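Local coordinates for magnesium and cobalt efflux protein CorC (PDB 3OI8) that binds adenosine between its paired CBS domains and probably plays a role in the transport of magnesium and cobalt ions, at residues E39-N51 and G144-E156. Residues are numbered along the deposited sequence; the frame is centred on the assembly and turned at random.
Sequences EVRDAMITRSRMN and GTSGLVTFEDIIE. With ADN (adenosine), chain C.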
ATOM      1  N   GLU A  39      14.937   9.600  -4.628  1.00 27.52           N
ATOM      2  CA  GLU A  39      15.661   8.400  -4.259  1.00 30.32           C
ATOM      3  C   GLU A  39      15.183   7.904  -2.897  1.00 25.71           C
ATOM      4  O   GLU A  39      14.465   8.609  -2.185  1.00 21.69           O
ATOM      5  CB  GLU A  39      17.171   8.688  -4.220  1.00 36.22           C
ATOM      6  CG  GLU A  39      17.717   9.278  -5.513  1.00 42.25           C
ATOM      7  CD  GLU A  39      19.225   9.481  -5.483  1.00 52.30           C
ATOM      8  OE1 GLU A  39      19.744   9.975  -4.457  1.00 44.35           O
ATOM      9  OE2 GLU A  39      19.890   9.144  -6.491  1.00 58.72           O
ATOM     10  N   VAL A  40      15.589   6.690  -2.541  1.00 24.80           N
ATOM     11  CA  VAL A  40      15.258   6.125  -1.232  1.00 17.73           C
ATOM     12  C   VAL A  40      15.534   7.133  -0.123  1.00 23.74           C
ATOM     13  O   VAL A  40      14.721   7.306   0.769  1.00 28.96           O
ATOM     14  CB  VAL A  40      16.030   4.813  -0.982  1.00 25.47           C
ATOM     15  CG1 VAL A  40      15.952   4.416   0.484  1.00 27.12           C
ATOM     16  CG2 VAL A  40      15.480   3.703  -1.877  1.00 27.93           C
ATOM     17  N   ARG A  41      16.676   7.820  -0.212  1.00 28.05           N
ATOM     18  CA  ARG A  41      17.051   8.880   0.730  1.00 32.83           C
ATOM     19  C   ARG A  41      15.906   9.812   1.067  1.00 37.92           C
ATOM     20  O   ARG A  41      15.763  10.255   2.209  1.00 31.29           O
ATOM     21  CB  ARG A  41      18.149   9.762   0.131  1.00 38.93           C
ATOM     22  CG  ARG A  41      19.526   9.194   0.182  1.00 50.91           C
ATOM     23  CD  ARG A  41      20.567  10.300   0.067  1.00 54.97           C
ATOM     24  NE  ARG A  41      21.891   9.731  -0.137  1.00 57.83           N
ATOM     25  CZ  ARG A  41      22.335   9.341  -1.325  1.00 62.57           C
ATOM     26  NH1 ARG A  41      21.556   9.476  -2.390  1.00 49.11           N
ATOM     27  NH2 ARG A  41      23.551   8.821  -1.453  1.00 70.28           N
ATOM     28  N   ASP A  42      15.118  10.148   0.050  1.00 27.50           N
ATOM     29  CA  ASP A  42      14.110  11.189   0.182  1.00 31.52           C
ATOM     30  C   ASP A  42      12.834  10.736   0.906  1.00 33.52           C
ATOM     31  O   ASP A  42      12.015  11.570   1.294  1.00 40.41           O
ATOM     32  CB  ASP A  42      13.772  11.762  -1.208  1.00 33.21           C
ATOM     33  CG  ASP A  42      15.007  12.307  -1.938  1.00 45.47           C
ATOM     34  OD1 ASP A  42      15.676  13.215  -1.392  1.00 48.41           O
ATOM     35  OD2 ASP A  42      15.314  11.827  -3.056  1.00 43.49           O
ATOM     36  N   ALA A  43      12.660   9.427   1.090  1.00 27.42           N
ATOM     37  CA  ALA A  43      11.404   8.901   1.634  1.00 30.09           C
ATOM     38  C   ALA A  43      11.604   8.023   2.857  1.00 35.61           C
ATOM     39  O   ALA A  43      10.639   7.600   3.488  1.00 34.54           O
ATOM     40  CB  ALA A  43      10.622   8.114   0.561  1.00 27.45           C
HETATM   41  N   MSE A  44      12.856   7.751   3.194  1.00 31.50           N
HETATM   42  CA  MSE A  44      13.148   6.818   4.274  1.00 24.67           C
HETATM   43  C   MSE A  44      12.941   7.393   5.674  1.00 25.69           C
HETATM   44  O   MSE A  44      12.949   8.610   5.882  1.00 30.95           O
HETATM   45  CB  MSE A  44      14.572   6.282   4.148  1.00 25.75           C
HETATM   46  CG  MSE A  44      15.634   7.340   4.363  1.00 34.93           C
HETATM   47 SE   MSE A  44      17.391   6.525   4.505  0.64 40.24          SE
HETATM   48  CE  MSE A  44      18.472   8.110   4.160  1.00101.28           C
ATOM     49  N   ILE A  45      12.732   6.489   6.625  1.00 22.90           N
ATOM     50  CA  ILE A  45      12.760   6.818   8.047  1.00 28.03           C
ATOM     51  C   ILE A  45      14.160   6.530   8.571  1.00 23.11           C
ATOM     52  O   ILE A  45      14.660   5.418   8.424  1.00 24.38           O
ATOM     53  CB  ILE A  45      11.743   5.968   8.806  1.00 27.74           C
ATOM     54  CG1 ILE A  45      10.337   6.255   8.265  1.00 30.51           C
ATOM     55  CG2 ILE A  45      11.846   6.227  10.319  1.00 21.66           C
ATOM     56  CD1 ILE A  45       9.309   5.241   8.696  1.00 38.73           C
ATOM     57  N   THR A  46      14.804   7.527   9.168  1.00 24.96           N
ATOM     58  CA  THR A  46      16.213   7.386   9.534  1.00 27.43           C
ATOM     59  C   THR A  46      16.397   6.381  10.677  1.00 28.10           C
ATOM     60  O   THR A  46      15.494   6.216  11.493  1.00 25.31           O
ATOM     61  CB  THR A  46      16.824   8.733   9.944  1.00 32.86           C
ATOM     62  OG1 THR A  46      18.247   8.584  10.055  1.00 33.96           O
ATOM     63  CG2 THR A  46      16.239   9.199  11.280  1.00 34.53           C
ATOM     64  N   ARG A  47      17.571   5.740  10.737  1.00 25.21           N
ATOM     65  CA  ARG A  47      17.847   4.681  11.724  1.00 32.60           C
ATOM     66  C   ARG A  47      17.425   5.020  13.151  1.00 29.80           C
ATOM     67  O   ARG A  47      16.692   4.269  13.791  1.00 28.76           O
ATOM     68  CB  ARG A  47      19.334   4.316  11.723  1.00 32.04           C
ATOM     69  CG  ARG A  47      19.719   3.243  12.735  1.00 27.21           C
ATOM     70  CD  ARG A  47      21.249   3.131  12.840  1.00 24.76           C
ATOM     71  NE  ARG A  47      21.879   4.369  13.312  1.00 21.16           N
ATOM     72  CZ  ARG A  47      22.447   5.282  12.519  1.00 30.94           C
ATOM     73  NH1 ARG A  47      22.463   5.107  11.204  1.00 22.50           N
ATOM     74  NH2 ARG A  47      23.012   6.375  13.035  1.00 22.17           N
ATOM     75  N   SER A  48      17.898   6.146  13.660  1.00 25.41           N
ATOM     76  CA  SER A  48      17.629   6.495  15.046  1.00 33.68           C
ATOM     77  C   SER A  48      16.136   6.682  15.345  1.00 36.69           C
ATOM     78  O   SER A  48      15.754   6.830  16.498  1.00 37.50           O
ATOM     79  CB  SER A  48      18.445   7.727  15.473  1.00 39.06           C
ATOM     80  OG  SER A  48      18.456   8.724  14.459  1.00 39.82           O
ATOM     81  N   ARG A  49      15.294   6.650  14.313  1.00 32.66           N
ATOM     82  CA  ARG A  49      13.851   6.853  14.500  1.00 30.65           C
ATOM     83  C   ARG A  49      12.976   5.634  14.174  1.00 36.39           C
ATOM     84  O   ARG A  49      11.750   5.681  14.335  1.00 42.52           O
ATOM     85  CB  ARG A  49      13.368   8.051  13.674  1.00 28.40           C
ATOM     86  CG  ARG A  49      13.984   9.369  14.106  1.00 37.57           C
ATOM     87  CD  ARG A  49      13.487  10.529  13.252  1.00 41.08           C
ATOM     88  NE  ARG A  49      14.165  11.776  13.604  1.00 51.40           N
ATOM     89  CZ  ARG A  49      13.981  12.934  12.978  1.00 57.65           C
ATOM     90  NH1 ARG A  49      13.137  13.016  11.955  1.00 59.66           N
ATOM     91  NH2 ARG A  49      14.646  14.010  13.374  1.00 51.91           N
HETATM   92  N   MSE A  50      13.583   4.549  13.704  1.00 22.83           N
HETATM   93  CA  MSE A  50      12.792   3.363  13.380  1.00 25.60           C
HETATM   94  C   MSE A  50      12.256   2.716  14.648  1.00 33.58           C
HETATM   95  O   MSE A  50      12.938   2.704  15.670  1.00 25.86           O
HETATM   96  CB  MSE A  50      13.652   2.323  12.680  1.00 28.98           C
HETATM   97  CG  MSE A  50      14.420   2.821  11.502  1.00 28.67           C
HETATM   98 SE   MSE A  50      15.469   1.339  10.843  0.63 30.93          SE
HETATM   99  CE  MSE A  50      16.565   1.004  12.412  1.00 44.13           C
ATOM    100  N   ASN A  51      11.052   2.150  14.577  1.00 31.29           N
ATOM    101  CA  ASN A  51      10.531   1.334  15.666  1.00 33.51           C
ATOM    102  C   ASN A  51      10.870  -0.122  15.384  1.00 33.89           C
ATOM    103  O   ASN A  51      10.390  -0.682  14.395  1.00 32.67           O
ATOM    104  CB  ASN A  51       9.010   1.500  15.804  1.00 34.48           C
ATOM    105  CG  ASN A  51       8.611   2.877  16.309  1.00 45.28           C
ATOM    106  OD1 ASN A  51       7.712   3.509  15.758  1.00 49.72           O
ATOM    107  ND2 ASN A  51       9.278   3.346  17.362  1.00 44.66           N
ATOM    108  N   GLY A 144      26.331  -0.446   7.248  1.00 38.67           N
ATOM    109  CA  GLY A 144      25.502  -0.138   8.400  1.00 25.98           C
ATOM    110  C   GLY A 144      24.084   0.224   7.988  1.00 30.94           C
ATOM    111  O   GLY A 144      23.827   0.537   6.828  1.00 29.91           O
ATOM    112  N   THR A 145      23.165   0.186   8.948  1.00 25.41           N
ATOM    113  CA  THR A 145      21.770   0.543   8.718  1.00 29.50           C
ATOM    114  C   THR A 145      21.607   2.060   8.670  1.00 31.42           C
ATOM    115  O   THR A 145      22.016   2.753   9.602  1.00 28.30           O
ATOM    116  CB  THR A 145      20.899  -0.007   9.873  1.00 21.96           C
ATOM    117  OG1 THR A 145      20.937  -1.434   9.853  1.00 26.24           O
ATOM    118  CG2 THR A 145      19.479   0.459   9.760  1.00 21.57           C
ATOM    119  N   SER A 146      21.029   2.576   7.584  1.00 20.28           N
ATOM    120  CA  SER A 146      20.756   4.011   7.453  1.00 28.12           C
ATOM    121  C   SER A 146      19.324   4.316   7.859  1.00 26.13           C
ATOM    122  O   SER A 146      19.019   5.408   8.319  1.00 25.78           O
ATOM    123  CB  SER A 146      20.956   4.486   6.007  1.00 37.64           C
ATOM    124  OG  SER A 146      22.259   4.204   5.550  1.00 52.77           O
ATOM    125  N   GLY A 147      18.436   3.353   7.656  1.00 21.96           N
ATOM    126  CA  GLY A 147      17.049   3.521   8.041  1.00 21.75           C
ATOM    127  C   GLY A 147      16.195   2.468   7.365  1.00 23.36           C
ATOM    128  O   GLY A 147      16.676   1.385   7.031  1.00 17.44           O
ATOM    129  N   LEU A 148      14.923   2.778   7.170  1.00 11.35           N
ATOM    130  CA  LEU A 148      14.018   1.848   6.502  1.00 14.69           C
ATOM    131  C   LEU A 148      13.139   2.668   5.561  1.00 19.71           C
ATOM    132  O   LEU A 148      13.080   3.904   5.677  1.00 21.54           O
ATOM    133  CB  LEU A 148      13.186   1.052   7.528  1.00 19.00           C
ATOM    134  CG  LEU A 148      12.179   1.779   8.428  1.00 23.94           C
ATOM    135  CD1 LEU A 148      10.904   2.146   7.673  1.00 24.70           C
ATOM    136  CD2 LEU A 148      11.815   0.910   9.651  1.00 20.76           C
ATOM    137  N   VAL A 149      12.500   1.995   4.613  1.00 20.02           N
ATOM    138  CA  VAL A 149      11.605   2.668   3.674  1.00 16.22           C
ATOM    139  C   VAL A 149      10.410   1.763   3.397  1.00 19.15           C
ATOM    140  O   VAL A 149      10.557   0.525   3.325  1.00 19.29           O
ATOM    141  CB  VAL A 149      12.347   3.125   2.365  1.00 24.30           C
ATOM    142  CG1 VAL A 149      13.025   1.957   1.667  1.00 18.88           C
ATOM    143  CG2 VAL A 149      11.394   3.877   1.414  1.00 19.54           C
ATOM    144  N   THR A 150       9.224   2.369   3.296  1.00 13.68           N
ATOM    145  CA  THR A 150       8.003   1.593   3.114  1.00 13.48           C
ATOM    146  C   THR A 150       7.214   1.998   1.862  1.00 18.08           C
ATOM    147  O   THR A 150       7.270   3.142   1.411  1.00 21.99           O
ATOM    148  CB  THR A 150       7.055   1.733   4.337  1.00 23.18           C
ATOM    149  OG1 THR A 150       6.464   3.037   4.323  1.00 24.40           O
ATOM    150  CG2 THR A 150       7.825   1.550   5.661  1.00 19.14           C
ATOM    151  N   PHE A 151       6.492   1.018   1.328  1.00 27.79           N
ATOM    152  CA  PHE A 151       5.582   1.181   0.198  1.00 27.17           C
ATOM    153  C   PHE A 151       4.592   2.300   0.476  1.00 30.72           C
ATOM    154  O   PHE A 151       4.443   3.231  -0.313  1.00 32.22           O
ATOM    155  CB  PHE A 151       4.852  -0.148  -0.038  1.00 29.02           C
ATOM    156  CG  PHE A 151       3.769  -0.089  -1.092  1.00 37.70           C
ATOM    157  CD1 PHE A 151       4.094  -0.045  -2.439  1.00 30.13           C
ATOM    158  CD2 PHE A 151       2.428  -0.119  -0.728  1.00 38.16           C
ATOM    159  CE1 PHE A 151       3.096   0.005  -3.413  1.00 44.09           C
ATOM    160  CE2 PHE A 151       1.427  -0.075  -1.689  1.00 47.56           C
ATOM    161  CZ  PHE A 151       1.762  -0.013  -3.037  1.00 45.08           C
ATOM    162  N   GLU A 152       3.936   2.235   1.624  1.00 37.03           N
ATOM    163  CA  GLU A 152       2.898   3.209   1.931  1.00 46.86           C
ATOM    164  C   GLU A 152       3.438   4.631   2.017  1.00 44.54           C
ATOM    165  O   GLU A 152       2.729   5.587   1.699  1.00 43.35           O
ATOM    166  CB  GLU A 152       2.122   2.804   3.189  1.00 59.93           C
ATOM    167  CG  GLU A 152       1.401   1.462   3.017  1.00 77.49           C
ATOM    168  CD  GLU A 152       0.412   1.154   4.128  1.00 91.60           C
ATOM    169  OE1 GLU A 152      -0.393   0.210   3.959  1.00 93.40           O
ATOM    170  OE2 GLU A 152       0.437   1.854   5.165  1.00 96.54           O
ATOM    171  N   ASP A 153       4.701   4.771   2.411  1.00 35.66           N
ATOM    172  CA  ASP A 153       5.340   6.085   2.457  1.00 33.88           C
ATOM    173  C   ASP A 153       5.614   6.658   1.068  1.00 38.70           C
ATOM    174  O   ASP A 153       5.525   7.864   0.861  1.00 42.30           O
ATOM    175  CB  ASP A 153       6.660   6.022   3.220  1.00 47.26           C
ATOM    176  CG  ASP A 153       6.478   6.158   4.708  1.00 54.51           C
ATOM    177  OD1 ASP A 153       5.371   6.563   5.129  1.00 55.18           O
ATOM    178  OD2 ASP A 153       7.443   5.866   5.450  1.00 46.35           O
ATOM    179  N   ILE A 154       5.981   5.802   0.126  1.00 33.65           N
ATOM    180  CA  ILE A 154       6.358   6.293  -1.194  1.00 32.75           C
ATOM    181  C   ILE A 154       5.155   6.512  -2.131  1.00 35.64           C
ATOM    182  O   ILE A 154       5.249   7.291  -3.081  1.00 47.57           O
ATOM    183  CB  ILE A 154       7.449   5.413  -1.863  1.00 30.19           C
ATOM    184  CG1 ILE A 154       6.898   4.054  -2.284  1.00 33.25           C
ATOM    185  CG2 ILE A 154       8.652   5.238  -0.941  1.00 31.74           C
ATOM    186  CD1 ILE A 154       7.935   3.217  -3.019  1.00 35.08           C
ATOM    187  N   ILE A 155       4.036   5.842  -1.859  1.00 33.62           N
ATOM    188  CA  ILE A 155       2.830   5.985  -2.686  1.00 35.75           C
ATOM    189  C   ILE A 155       1.948   7.113  -2.170  1.00 40.75           C
ATOM    190  O   ILE A 155       0.910   7.415  -2.760  1.00 40.38           O
ATOM    191  CB  ILE A 155       1.970   4.689  -2.755  1.00 34.25           C
ATOM    192  CG1 ILE A 155       1.302   4.396  -1.404  1.00 39.53           C
ATOM    193  CG2 ILE A 155       2.784   3.514  -3.264  1.00 29.33           C
ATOM    194  CD1 ILE A 155       0.411   3.142  -1.388  1.00 33.27           C
ATOM    195  N   GLU A 156       2.376   7.717  -1.063  1.00 44.92           N
ATOM    196  CA  GLU A 156       1.717   8.868  -0.461  1.00 55.49           C
ATOM    197  C   GLU A 156       1.345   9.906  -1.518  1.00 59.33           C
ATOM    198  O   GLU A 156       0.379  10.653  -1.353  1.00 61.63           O
ATOM    199  CB  GLU A 156       2.642   9.508   0.579  1.00 62.83           C
ATOM    200  CG  GLU A 156       2.146   9.446   2.018  1.00 74.63           C
ATOM    201  CD  GLU A 156       3.132  10.068   2.997  1.00 82.37           C
ATOM    202  OE1 GLU A 156       4.200  10.536   2.543  1.00 85.41           O
ATOM    203  OE2 GLU A 156       2.843  10.090   4.214  1.00 80.68           O
TER
HETATM  204  O5' ADN C   2       2.776   3.435  10.226  1.00 77.59           O
HETATM  205  C5' ADN C   2       2.350   4.727   9.877  1.00 77.88           C
HETATM  206  C4' ADN C   2       3.551   5.556   9.329  1.00 84.07           C
HETATM  207  O4' ADN C   2       4.708   5.406  10.204  1.00 82.79           O
HETATM  208  C3' ADN C   2       3.961   5.079   7.919  1.00 85.97           C
HETATM  209  O3' ADN C   2       3.472   5.972   6.956  1.00 88.85           O
HETATM  210  C2' ADN C   2       5.470   5.086   7.930  1.00 83.67           C
HETATM  211  O2' ADN C   2       5.956   6.322   7.458  1.00 85.15           O
HETATM  212  C1' ADN C   2       5.852   4.964   9.405  1.00 79.19           C
HETATM  213  N9  ADN C   2       6.217   3.594   9.762  1.00 68.45           N
HETATM  214  C8  ADN C   2       5.518   2.309   9.342  1.00 61.71           C
HETATM  215  N7  ADN C   2       6.237   1.166  10.007  1.00 58.33           N
HETATM  216  C5  ADN C   2       7.380   1.755  10.851  1.00 59.85           C
HETATM  217  C6  ADN C   2       8.455   1.091  11.764  1.00 46.99           C
HETATM  218  N6  ADN C   2       8.444  -0.359  11.956  1.00 29.86           N
HETATM  219  N1  ADN C   2       9.433   1.924  12.453  1.00 48.94           N
HETATM  220  C2  ADN C   2       9.414   3.437  12.294  1.00 52.25           C
HETATM  221  N3  ADN C   2       8.357   4.091  11.401  1.00 55.88           N
HETATM  222  C4  ADN C   2       7.360   3.244  10.698  1.00 63.11           C
HETATM  223  O   HOH W   1       9.623   5.176   4.202  1.00 27.29           O
HETATM  224  O   HOH W   2      20.090   7.929   8.256  1.00 43.03           O
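L148 meets I45 and M50 with its two methyl branches. CD1 of L148 lies 3.6 Å from CD1 of I45, the two side chains running side by side in the same direction, while CD2 packs 3.7 Å from CG of M50, which slides past it the opposite way. A chi1 of 65° sets CG of L148 between the backbone N and carbonyl carbon, and chi2 of 76° then turns CD1 to I45 and CD2 to M50. M50, a selenomethionine, bends at its third torsion and carries its terminal CE to the methyl of T145. Away from this cluster, V149 crosses V40 at about a right angle, both also touching L124 of helix 121-130, and A43 sets its CB against CG2 of I154.

The backbones are joined by an antiparallel hydrogen-bonded pair, I45 N to L148 O (2.8 Å) and L148 N to I45 O (2.9 Å). On its other side, against strand 135-139, strand 145-150 forms a classic beta bulge, S146 and G147 both facing V138; R47 N bonds to S146 O from 41° above the carbonyl plane. The R47 side chain runs extended to CD and bends at its third torsion, which brings NH1 to T145 O at 2.9 Å, with that oxygen at the guanidinium edge and the nitrogen in the carbonyl plane. At the other end one water ties A43 O to T150 N and D153 OD2, and T150 OG1 caps the helix by accepting from D153 N.

Adenosine lies over the I45–L148 cluster. N51 reads its base through backbone N and O, D153 OD1 accepts from the ribose O3' of adenosine at 2.7 Å, and H71 and R73 add further bonds. Short strand 45-46 of the first CBS motif thus edges the sheet of the second, the interlocked pairing of a CBS tandem with its adenosine pocket in the cleft.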